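Local atomic coordinates of colicin-D (Escherichia coli, PDB entry 5ZNM), a protein that kills Escherichia coli and closely related bacteria as a toxin that blocks protein synthesis, its C-terminal domain being a tRNase. Residues A[327-336]-A[347-357]; A[294-305]-A[364-372]. All blocks are in the same frame, centred on the assembly; numbering follows the deposited sequence.

Contact 1. Residues A[327-336]-A[347-357]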
# COMPACT_ATOMS: atom_id res chain seq x y z
N HIS A 327 38.58 14.49 -13.39
CA HIS A 327 39.11 15.57 -12.58
C HIS A 327 38.92 15.29 -11.09
O HIS A 327 39.86 15.41 -10.29
CB HIS A 327 38.42 16.89 -12.96
CG HIS A 327 38.69 18.03 -12.03
ND1 HIS A 327 39.76 18.89 -12.18
CD2 HIS A 327 38.00 18.48 -10.95
CE1 HIS A 327 39.72 19.80 -11.23
NE2 HIS A 327 38.67 19.58 -10.47
N LEU A 328 37.71 14.89 -10.70
CA LEU A 328 37.46 14.65 -9.28
C LEU A 328 38.19 13.42 -8.75
O LEU A 328 38.42 13.34 -7.54
CB LEU A 328 35.96 14.49 -9.03
CG LEU A 328 35.11 15.74 -9.24
CD1 LEU A 328 33.65 15.34 -9.13
CD2 LEU A 328 35.46 16.85 -8.23
N SER A 329 38.55 12.48 -9.62
CA SER A 329 39.24 11.27 -9.19
C SER A 329 40.75 11.42 -9.18
O SER A 329 41.44 10.58 -8.59
CB SER A 329 38.88 10.08 -10.09
OG SER A 329 37.49 9.82 -10.04
N ASP A 330 41.27 12.44 -9.85
CA ASP A 330 42.71 12.63 -9.96
C ASP A 330 43.30 12.81 -8.57
O ASP A 330 42.76 13.55 -7.74
CB ASP A 330 42.99 13.84 -10.86
CG ASP A 330 44.47 14.13 -11.07
OD1 ASP A 330 45.30 13.88 -10.17
OD2 ASP A 330 44.81 14.64 -12.15
N LYS A 331 44.39 12.09 -8.31
CA LYS A 331 44.99 12.12 -6.98
C LYS A 331 45.51 13.51 -6.63
O LYS A 331 45.61 13.84 -5.44
CB LYS A 331 46.12 11.10 -6.88
CG LYS A 331 47.31 11.45 -7.77
CD LYS A 331 48.53 10.61 -7.45
CE LYS A 331 49.72 11.01 -8.30
NZ LYS A 331 50.65 9.86 -8.49
N ASP A 332 45.85 14.33 -7.63
CA ASP A 332 46.31 15.67 -7.28
C ASP A 332 45.20 16.70 -7.21
O ASP A 332 45.48 17.85 -6.87
CB ASP A 332 47.37 16.18 -8.27
CG ASP A 332 48.54 15.23 -8.41
OD1 ASP A 332 48.99 14.71 -7.38
OD2 ASP A 332 48.98 15.01 -9.55
N THR A 333 43.95 16.34 -7.49
CA THR A 333 42.85 17.28 -7.29
C THR A 333 42.53 17.36 -5.81
O THR A 333 42.41 16.33 -5.14
CB THR A 333 41.61 16.86 -8.08
OG1 THR A 333 41.87 16.97 -9.48
CG2 THR A 333 40.42 17.75 -7.71
N VAL A 334 42.38 18.59 -5.30
CA VAL A 334 42.21 18.83 -3.87
C VAL A 334 41.02 19.75 -3.66
O VAL A 334 40.68 20.57 -4.53
CB VAL A 334 43.47 19.46 -3.25
CG1 VAL A 334 44.66 18.49 -3.34
CG2 VAL A 334 43.79 20.81 -3.95
N GLU A 335 40.38 19.62 -2.49
CA GLU A 335 39.38 20.60 -2.10
C GLU A 335 40.08 21.91 -1.77
O GLU A 335 41.05 21.94 -1.01
CB GLU A 335 38.59 20.11 -0.88
CG GLU A 335 37.53 21.11 -0.45
CD GLU A 335 36.83 20.71 0.84
OE1 GLU A 335 37.04 19.57 1.30
OE2 GLU A 335 36.08 21.55 1.39
N LYS A 336 39.59 23.00 -2.35
CA LYS A 336 40.25 24.30 -2.18
C LYS A 336 39.18 25.37 -2.29
O LYS A 336 38.79 25.76 -3.40
CB LYS A 336 41.36 24.48 -3.22
CG LYS A 336 42.04 25.89 -3.21
CD LYS A 336 42.97 26.03 -4.42
CE LYS A 336 43.54 27.46 -4.54
NZ LYS A 336 44.45 27.83 -3.41
N VAL A 347 34.82 23.60 -3.67
CA VAL A 347 35.52 23.73 -4.95
C VAL A 347 36.67 22.73 -4.97
O VAL A 347 37.43 22.64 -4.00
CB VAL A 347 36.03 25.17 -5.19
CG1 VAL A 347 36.77 25.24 -6.50
CG2 VAL A 347 34.86 26.19 -5.18
N TYR A 348 36.81 22.00 -6.07
CA TYR A 348 37.84 20.98 -6.23
C TYR A 348 38.79 21.43 -7.33
O TYR A 348 38.37 21.60 -8.48
CB TYR A 348 37.23 19.60 -6.53
CG TYR A 348 36.44 19.13 -5.34
CD1 TYR A 348 37.08 18.56 -4.25
CD2 TYR A 348 35.07 19.31 -5.28
CE1 TYR A 348 36.36 18.16 -3.13
CE2 TYR A 348 34.35 18.91 -4.17
CZ TYR A 348 35.00 18.34 -3.11
OH TYR A 348 34.27 17.96 -2.00
N PHE A 349 40.04 21.67 -6.96
CA PHE A 349 41.02 22.32 -7.82
C PHE A 349 42.11 21.33 -8.21
O PHE A 349 42.55 20.53 -7.38
CB PHE A 349 41.65 23.51 -7.08
CG PHE A 349 42.78 24.17 -7.83
CD1 PHE A 349 42.55 24.86 -9.00
CD2 PHE A 349 44.07 24.11 -7.33
CE1 PHE A 349 43.60 25.52 -9.67
CE2 PHE A 349 45.13 24.75 -8.00
CZ PHE A 349 44.89 25.45 -9.17
N ASN A 350 42.53 21.38 -9.48
CA ASN A 350 43.69 20.60 -9.90
C ASN A 350 44.84 21.54 -10.23
O ASN A 350 44.68 22.40 -11.10
CB ASN A 350 43.36 19.72 -11.11
CG ASN A 350 44.50 18.80 -11.48
OD1 ASN A 350 45.46 19.22 -12.11
ND2 ASN A 350 44.40 17.54 -11.06
N PRO A 351 46.00 21.42 -9.58
CA PRO A 351 47.08 22.38 -9.82
C PRO A 351 47.82 22.19 -11.14
O PRO A 351 48.63 23.05 -11.50
CB PRO A 351 48.03 22.14 -8.64
CG PRO A 351 47.78 20.71 -8.25
CD PRO A 351 46.32 20.48 -8.50
N ASN A 352 47.57 21.11 -11.87
CA ASN A 352 48.24 20.90 -13.14
C ASN A 352 47.41 21.43 -14.31
O ASN A 352 47.92 22.19 -15.14
CB ASN A 352 48.54 19.42 -13.35
CG ASN A 352 49.32 18.83 -12.21
OD1 ASN A 352 48.97 17.78 -11.68
ND2 ASN A 352 50.40 19.50 -11.82
N THR A 353 46.15 21.03 -14.38
CA THR A 353 45.28 21.59 -15.41
C THR A 353 44.74 22.96 -15.05
O THR A 353 44.24 23.65 -15.94
CB THR A 353 44.08 20.67 -15.66
OG1 THR A 353 43.27 20.66 -14.48
CG2 THR A 353 44.54 19.23 -16.00
N MET A 354 44.81 23.35 -13.77
CA MET A 354 44.23 24.58 -13.23
C MET A 354 42.71 24.60 -13.30
O MET A 354 42.10 25.67 -13.16
CB MET A 354 44.80 25.83 -13.91
CG MET A 354 46.31 25.88 -13.89
SD MET A 354 46.96 26.33 -12.28
CE MET A 354 46.41 28.04 -12.19
N ASN A 355 42.08 23.44 -13.47
CA ASN A 355 40.62 23.40 -13.53
C ASN A 355 40.03 23.39 -12.13
O ASN A 355 40.61 22.87 -11.17
CB ASN A 355 40.16 22.16 -14.31
CG ASN A 355 40.32 22.34 -15.81
OD1 ASN A 355 40.50 23.46 -16.29
ND2 ASN A 355 40.27 21.23 -16.57
N VAL A 356 38.86 24.01 -12.00
CA VAL A 356 38.03 23.89 -10.81
C VAL A 356 36.72 23.23 -11.20
O VAL A 356 36.23 23.40 -12.32
CB VAL A 356 37.74 25.26 -10.15
CG1 VAL A 356 39.01 25.84 -9.56
CG2 VAL A 356 37.15 26.21 -11.20
N VAL A 357 36.14 22.48 -10.26
CA VAL A 357 34.78 21.96 -10.37
C VAL A 357 34.06 22.31 -9.08
O VAL A 357 34.60 22.10 -7.99
CB VAL A 357 34.76 20.43 -10.62
CG1 VAL A 357 33.34 19.87 -10.39
CG2 VAL A 357 35.28 20.10 -12.05
O HOH W 1 41.84 18.34 -13.93
O HOH W 2 47.05 16.63 -12.68
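The backbone oxygen of Tyr348 is gripped twice, by the side chain of His327 and by the backbone N of Val357, at the point where helix 314-329 of the C-terminal tRNase domain meets its antiparallel sheet. His327 NE2 lies 2.9 Å from Tyr348 O; the oxygen sits in the plane of the imidazole, yet the N-H comes from well above the carbonyl plane. With CG anti to the backbone N (chi1 169°), the ring reaches out from the last turn of the helix over the hairpin 346-359. There its CD2 rests 3.4 Å from Val357 CG2, and on the far edge water 1 bridges ND1 and Thr353 OG1.

Beyond the helix a type I turn, Asp330 to Thr333, leads into the edge strand 334-335, whose Val334 pairs with Phe349 through two backbone bonds; Lys336 N then binds Val347 O at 2.7 Å. Thr333 links turn, helix and hairpin: its OG1 donates to His327 O and receives an almost straight bond, 170° at the hydrogen, from Asn350 ND2, 3.0 Å away, with OG1 in the plane of the Asn350 amide. The same ND2 makes a weak bond to Asp330 OD2. At the other end of this amide, OD1 takes the N-H groups of Asn352 and Thr353 from opposite faces, an Asx turn through Asn352 N and an Asx motif through Thr353 N, at the bend between strands 346-349 and 355-359.

Carbon contacts add to these bonds on both sides of the sheet. Leu328 CD2 lies 3.7 Å from Tyr348 CB, whereas the Tyr348 ring leans against Glu335 CB. On the side of Phe349, the aliphatic chain of Lys336 brings CD to 3.7 Å from Phe349 CD2, while its NZ binds Leu382 O of helix 376-384.

Contact 2. Residues A[294-305]-A[364-372]. With SO4 (sulfate ion), chain E; SO4 (sulfate ion), chain C.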
# COMPACT_ATOMS: atom_id res chain seq x y z
N GLN A 294 21.88 19.73 -16.28
CA GLN A 294 22.99 20.58 -15.86
C GLN A 294 24.21 20.41 -16.78
O GLN A 294 24.88 21.40 -17.10
CB GLN A 294 23.37 20.29 -14.40
CG GLN A 294 24.29 21.36 -13.76
CD GLN A 294 23.57 22.69 -13.51
OE1 GLN A 294 22.35 22.76 -13.62
NE2 GLN A 294 24.32 23.73 -13.15
N LEU A 295 24.52 19.18 -17.18
CA LEU A 295 25.61 18.97 -18.13
C LEU A 295 25.39 19.77 -19.41
O LEU A 295 26.33 20.38 -19.95
CB LEU A 295 25.74 17.47 -18.45
CG LEU A 295 26.28 16.59 -17.32
CD1 LEU A 295 25.93 15.10 -17.58
CD2 LEU A 295 27.81 16.73 -17.19
N ASP A 296 24.16 19.80 -19.90
CA ASP A 296 23.84 20.56 -21.10
C ASP A 296 24.03 22.06 -20.85
O ASP A 296 24.66 22.76 -21.65
CB ASP A 296 22.40 20.23 -21.51
CG ASP A 296 21.97 20.95 -22.75
OD1 ASP A 296 21.69 22.15 -22.67
OD2 ASP A 296 21.88 20.30 -23.81
N LYS A 297 23.51 22.55 -19.73
CA LYS A 297 23.66 23.97 -19.37
C LYS A 297 25.11 24.41 -19.32
O LYS A 297 25.43 25.56 -19.65
CB LYS A 297 23.02 24.24 -18.00
CG LYS A 297 21.64 24.84 -18.03
CD LYS A 297 21.38 25.63 -16.76
CE LYS A 297 21.21 24.72 -15.57
NZ LYS A 297 20.69 25.42 -14.35
N LYS A 298 26.00 23.55 -18.83
CA LYS A 298 27.38 23.96 -18.58
C LYS A 298 28.36 23.42 -19.63
O LYS A 298 29.58 23.54 -19.45
CB LYS A 298 27.81 23.52 -17.18
CG LYS A 298 26.89 24.06 -16.06
CD LYS A 298 26.85 25.60 -16.07
CE LYS A 298 26.01 26.18 -14.93
NZ LYS A 298 26.02 27.70 -14.95
N TYR A 299 27.85 22.84 -20.71
CA TYR A 299 28.72 22.26 -21.73
C TYR A 299 29.60 23.32 -22.39
O TYR A 299 30.63 22.98 -22.98
CB TYR A 299 27.88 21.53 -22.78
CG TYR A 299 28.72 20.77 -23.77
CD1 TYR A 299 29.26 19.54 -23.43
CD2 TYR A 299 29.00 21.28 -25.03
CE1 TYR A 299 30.05 18.83 -24.31
CE2 TYR A 299 29.80 20.59 -25.93
CZ TYR A 299 30.32 19.36 -25.56
OH TYR A 299 31.10 18.64 -26.42
N LYS A 300 29.21 24.60 -22.28
CA LYS A 300 30.05 25.70 -22.76
C LYS A 300 31.46 25.65 -22.18
O LYS A 300 32.38 26.19 -22.78
CB LYS A 300 29.37 27.03 -22.39
CG LYS A 300 29.16 27.20 -20.90
CD LYS A 300 28.49 28.55 -20.54
CE LYS A 300 28.10 28.60 -19.05
NZ LYS A 300 27.35 29.85 -18.71
N HIS A 301 31.64 25.04 -21.01
CA HIS A 301 32.95 24.92 -20.39
C HIS A 301 33.70 23.64 -20.77
O HIS A 301 34.82 23.45 -20.28
CB HIS A 301 32.81 24.96 -18.86
CG HIS A 301 32.20 26.22 -18.34
ND1 HIS A 301 32.79 27.45 -18.50
CD2 HIS A 301 31.04 26.44 -17.67
CE1 HIS A 301 32.03 28.38 -17.95
NE2 HIS A 301 30.96 27.79 -17.44
N ALA A 302 33.15 22.79 -21.63
CA ALA A 302 33.78 21.48 -21.85
C ALA A 302 35.15 21.60 -22.51
O ALA A 302 36.00 20.72 -22.32
CB ALA A 302 32.87 20.58 -22.70
N GLY A 303 35.39 22.68 -23.26
CA GLY A 303 36.71 22.89 -23.83
C GLY A 303 37.80 23.03 -22.78
O GLY A 303 38.94 22.61 -23.01
N ASP A 304 37.48 23.63 -21.63
CA ASP A 304 38.44 23.70 -20.53
C ASP A 304 38.78 22.33 -19.97
O ASP A 304 39.78 22.19 -19.26
CB ASP A 304 37.91 24.59 -19.40
CG ASP A 304 38.00 26.06 -19.75
OD1 ASP A 304 38.63 26.36 -20.77
OD2 ASP A 304 37.47 26.90 -18.99
N PHE A 305 37.95 21.32 -20.23
CA PHE A 305 38.28 19.96 -19.82
C PHE A 305 38.74 19.10 -21.00
O PHE A 305 38.68 17.87 -20.94
CB PHE A 305 37.08 19.33 -19.09
CG PHE A 305 36.76 20.01 -17.77
CD1 PHE A 305 36.03 21.20 -17.75
CD2 PHE A 305 37.17 19.46 -16.57
CE1 PHE A 305 35.73 21.83 -16.54
CE2 PHE A 305 36.88 20.08 -15.36
CZ PHE A 305 36.16 21.27 -15.34
N GLU A 364 25.36 18.17 -5.70
CA GLU A 364 25.13 18.35 -7.12
C GLU A 364 26.31 19.06 -7.78
O GLU A 364 26.76 20.10 -7.29
CB GLU A 364 23.88 19.19 -7.37
CG GLU A 364 22.56 18.48 -7.25
CD GLU A 364 21.40 19.43 -7.55
OE1 GLU A 364 21.61 20.36 -8.34
OE2 GLU A 364 20.31 19.25 -6.99
N PHE A 365 26.76 18.52 -8.91
CA PHE A 365 27.67 19.28 -9.75
C PHE A 365 27.00 20.59 -10.19
O PHE A 365 25.88 20.59 -10.68
CB PHE A 365 28.07 18.45 -10.97
CG PHE A 365 28.66 19.26 -12.09
CD1 PHE A 365 29.97 19.71 -12.02
CD2 PHE A 365 27.92 19.55 -13.22
CE1 PHE A 365 30.52 20.46 -13.05
CE2 PHE A 365 28.47 20.29 -14.27
CZ PHE A 365 29.78 20.74 -14.17
N LEU A 366 27.71 21.70 -10.00
CA LEU A 366 27.20 22.99 -10.46
C LEU A 366 27.85 23.44 -11.77
O LEU A 366 27.16 23.68 -12.76
CB LEU A 366 27.41 24.05 -9.38
CG LEU A 366 27.00 25.46 -9.84
CD1 LEU A 366 25.50 25.54 -10.12
CD2 LEU A 366 27.44 26.50 -8.83
N SER A 367 29.17 23.56 -11.78
CA SER A 367 29.88 24.07 -12.95
C SER A 367 31.37 23.80 -12.76
O SER A 367 31.80 23.30 -11.71
CB SER A 367 29.63 25.58 -13.14
OG SER A 367 30.06 25.97 -14.42
N GLY A 368 32.14 24.14 -13.78
CA GLY A 368 33.59 24.08 -13.69
C GLY A 368 34.22 24.79 -14.87
O GLY A 368 33.57 25.01 -15.90
N TRP A 369 35.50 25.11 -14.72
CA TRP A 369 36.22 25.87 -15.74
C TRP A 369 37.70 25.93 -15.36
O TRP A 369 38.11 25.46 -14.29
CB TRP A 369 35.65 27.28 -15.92
CG TRP A 369 35.66 28.19 -14.69
CD1 TRP A 369 36.71 28.95 -14.24
CD2 TRP A 369 34.56 28.46 -13.81
NE1 TRP A 369 36.32 29.67 -13.13
CE2 TRP A 369 35.01 29.38 -12.84
CE3 TRP A 369 33.24 28.00 -13.74
CZ2 TRP A 369 34.19 29.85 -11.81
CZ3 TRP A 369 32.41 28.47 -12.71
CH2 TRP A 369 32.90 29.38 -11.76
N LYS A 370 38.50 26.49 -16.27
CA LYS A 370 39.94 26.62 -16.06
C LYS A 370 40.26 27.98 -15.45
O LYS A 370 39.86 29.02 -15.99
CB LYS A 370 40.71 26.44 -17.38
CG LYS A 370 42.23 26.34 -17.17
CD LYS A 370 42.99 25.99 -18.46
CE LYS A 370 42.48 24.68 -19.10
NZ LYS A 370 42.56 23.46 -18.19
N ILE A 371 41.02 27.96 -14.35
CA ILE A 371 41.48 29.18 -13.71
C ILE A 371 42.55 29.85 -14.58
O ILE A 371 43.48 29.18 -15.07
CB ILE A 371 42.06 28.88 -12.32
CG1 ILE A 371 41.00 28.28 -11.39
CG2 ILE A 371 42.69 30.14 -11.71
CD1 ILE A 371 39.80 29.18 -11.19
N ASN A 372 42.42 31.17 -14.76
CA ASN A 372 43.47 31.98 -15.38
C ASN A 372 44.29 32.64 -14.26
O ASN A 372 43.82 33.61 -13.64
CB ASN A 372 42.86 33.05 -16.30
CG ASN A 372 43.92 33.95 -16.96
OD1 ASN A 372 45.11 33.84 -16.68
ND2 ASN A 372 43.48 34.83 -17.84
S SO4 E . 22.71 27.57 -12.72
O1 SO4 E . 23.03 26.15 -12.60
O2 SO4 E . 22.36 28.06 -11.39
O3 SO4 E . 23.86 28.30 -13.26
O4 SO4 E . 21.57 27.77 -13.62
S SO4 C . 25.44 32.88 -19.52
O1 SO4 C . 25.79 32.34 -18.21
O2 SO4 C . 26.43 33.89 -19.87
O3 SO4 C . 25.41 31.82 -20.51
O4 SO4 C . 24.13 33.51 -19.49
O HOH W 3 42.59 21.13 -19.57
O HOH W 4 38.14 29.55 -18.16
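Strand 365-370, an outermost strand of the antiparallel sheet in the tRNase domain, is flanked by the end of helix 292-297 and the 3-10 segment 299-304, and side chains from these make most of the contact. Gln294 bends at chi2 (71°), which turns its amide toward the strand: NE2 donates to Leu366 O at 2.9 Å, with that oxygen in the amide plane and the N-H on a lone pair of the carbonyl. The same nitrogen also donates to O1 of a sulfate, 2.8 Å away. Lys297 NZ and Lys298 NZ bind this anion as well, so two lysines and an amide hold a sulfate that probably came from the crystallisation liquor. On its way there, Lys298 runs alongside Leu366 O and Ser367 OG.

Midway along the strand, His301 sets one ring face over Gly368 O, with CG 3.0 Å from that oxygen. This buried carbonyl has no polar partner in the model. The Phe305 ring comes edge-on to the same peptide, its CE1 3.7 Å from Gly368 C. Toward the end of the strand, Asp304 OD2 accepts from Lys370 N at 2.9 Å, the N-H arriving from above the carboxylate plane. Lys370 folds back through chi3 and chi4, bringing NZ to Asn355 and Thr353 and 3.2 Å from Asp304 O; water 3 bridges NZ and that same oxygen.

Both contacts reach the same four-stranded antiparallel sheet of the tRNase domain, and their centres lie 13 Å apart. Contact 1 covers its 334-335 edge and the hairpin beside it, contact 2 the other outermost strand, 365-370, which pairs with 355-359. Asn355 joins them: its OD1 lies 2.8 Å from Lys370 NZ, a probable hydrogen bond, and its ND2 donates to Asp304 O. A backbone link joins Met354 O to Ile371 N at 2.8 Å. Val357 is also shared, with CG2 touching His327 in contact 1 and lying 3.6 Å from Phe305 CZ in contact 2. The sulfate held by Gln294, Lys297 and Lys298 belongs to contact 2 alone.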